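Local coordinates for protein LSM2-LSM8 complex subunit lsm8 (Schizosaccharomyces pombe, PDB 6PPN) that forms part of the nuclear LSM2-LSM8 ring, which binds the end of U6 snRNA carrying a cyclic 2',3' phosphate and assists spliceosome assembly, at residues V13-N16 and D17-V21. Numbering follows the deposited sequence.
Sequences VITN and DGRVV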
loop_
_atom_site.group_PDB
_atom_site.type_symbol
_atom_site.label_atom_id
_atom_site.label_comp_id
_atom_site.label_asym_id
_atom_site.label_seq_id
_atom_site.Cartn_x
_atom_site.Cartn_y
_atom_site.Cartn_z
ATOM N N VAL H 13 -17.494 -5.340 6.389
ATOM C CA VAL H 13 -16.178 -4.837 6.027
ATOM C C VAL H 13 -15.966 -5.092 4.553
ATOM O O VAL H 13 -16.198 -6.211 4.073
ATOM C CB VAL H 13 -15.066 -5.529 6.833
ATOM C CG1 VAL H 13 -13.709 -5.006 6.354
ATOM C CG2 VAL H 13 -15.238 -5.287 8.344
ATOM N N ILE H 14 -15.521 -4.064 3.838
ATOM C CA ILE H 14 -15.044 -4.196 2.471
ATOM C C ILE H 14 -13.533 -4.065 2.526
ATOM O O ILE H 14 -13.018 -3.040 3.000
ATOM C CB ILE H 14 -15.622 -3.124 1.544
ATOM C CG1 ILE H 14 -17.127 -3.055 1.701
ATOM C CG2 ILE H 14 -15.254 -3.456 0.118
ATOM C CD1 ILE H 14 -17.759 -4.137 1.051
ATOM N N THR H 15 -12.829 -5.074 2.023
ATOM C CA THR H 15 -11.377 -5.108 2.071
ATOM C C THR H 15 -10.786 -4.655 0.745
ATOM O O THR H 15 -11.489 -4.480 -0.263
ATOM C CB THR H 15 -10.903 -6.516 2.409
ATOM O OG1 THR H 15 -11.402 -7.407 1.434
ATOM C CG2 THR H 15 -11.477 -6.959 3.698
ATOM N N ASN H 16 -9.461 -4.451 0.753
ATOM C CA ASN H 16 -8.808 -3.919 -0.440
ATOM C C ASN H 16 -8.847 -4.891 -1.605
ATOM O O ASN H 16 -8.705 -4.453 -2.754
ATOM C CB ASN H 16 -7.361 -3.524 -0.135
ATOM C CG ASN H 16 -7.272 -2.272 0.739
ATOM O OD1 ASN H 16 -8.294 -1.731 1.186
ATOM N ND2 ASN H 16 -6.057 -1.787 0.953
ATOM N N ASP H 17 -9.010 -6.193 -1.351
ATOM C CA ASP H 17 -9.141 -7.166 -2.427
ATOM C C ASP H 17 -10.592 -7.380 -2.826
ATOM O O ASP H 17 -10.885 -8.318 -3.574
ATOM C CB ASP H 17 -8.495 -8.507 -2.045
ATOM C CG ASP H 17 -8.951 -9.020 -0.684
ATOM O OD1 ASP H 17 -9.880 -8.427 -0.102
ATOM O OD2 ASP H 17 -8.391 -10.034 -0.192
ATOM N N GLY H 18 -11.501 -6.507 -2.389
ATOM C CA GLY H 18 -12.874 -6.552 -2.868
ATOM C C GLY H 18 -13.785 -7.495 -2.115
ATOM O O GLY H 18 -14.942 -7.662 -2.510
ATOM N N ARG H 19 -13.330 -8.089 -1.024
ATOM C CA ARG H 19 -14.169 -9.076 -0.370
ATOM C C ARG H 19 -15.110 -8.378 0.601
ATOM O O ARG H 19 -14.857 -7.264 1.046
ATOM C CB ARG H 19 -13.328 -10.121 0.381
ATOM C CG ARG H 19 -12.761 -11.198 -0.501
ATOM C CD ARG H 19 -11.273 -11.368 -0.383
ATOM N NE ARG H 19 -10.813 -12.264 0.677
ATOM C CZ ARG H 19 -9.893 -13.213 0.495
ATOM N NH1 ARG H 19 -9.512 -13.976 1.506
ATOM N NH2 ARG H 19 -9.364 -13.415 -0.707
ATOM N N VAL H 20 -16.223 -9.042 0.900
ATOM C CA VAL H 20 -17.270 -8.502 1.759
ATOM C C VAL H 20 -17.394 -9.462 2.931
ATOM O O VAL H 20 -17.733 -10.631 2.727
ATOM C CB VAL H 20 -18.605 -8.386 1.005
ATOM C CG1 VAL H 20 -19.713 -7.884 1.943
ATOM C CG2 VAL H 20 -18.455 -7.439 -0.185
ATOM N N VAL H 21 -17.089 -9.013 4.149
ATOM C CA VAL H 21 -17.245 -9.920 5.285
ATOM C C VAL H 21 -18.023 -9.235 6.394
ATOM O O VAL H 21 -17.745 -8.091 6.751
ATOM C CB VAL H 21 -15.895 -10.476 5.819
ATOM C CG1 VAL H 21 -14.954 -10.846 4.668
ATOM C CG2 VAL H 21 -15.237 -9.558 6.751
#
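The carboxylate of Asp17 turns its OD1 toward the hydroxyl of Thr15, while its OD2, 3.4 Å from NE of Arg19, stands off the flat of the guanidinium, so no N-H is aimed at it and only the charges attract. Thr15 OG1 donates to Asp17 OD1 across a modelled 2.4 Å, too short to be taken literally, and accepts the backbone N of Arg19 at 3.2 Å along a bent path (139°). Thr15 OG1 (chi1 58°) and Asp17 CG (chi1 50°) each sit between their own backbone N and carbonyl carbon, which brings hydroxyl and carboxylate together. Gly18 N reaches Thr15 O at 2.9 Å from above the carbonyl plane, closing a type I turn; Gly18 then takes positive phi. Thr15 N returns a bond to Arg19 O. Beyond the turn, Val13 N bonds Val21 O at 2.8 Å, and Ile14 CD1 meets Val20 CG2 at 3.6 Å, side by side; on the other face Val13 packs on Leu34 and Leu36. This is the hairpin joining strands 10-15 and 20-28 of the Sm fold. Asp17 OD2 pairs with a basic side chain of a neighbouring subunit and Arg19 NH1 with an acidic one, so these charges probably help join hairpin to neighbour.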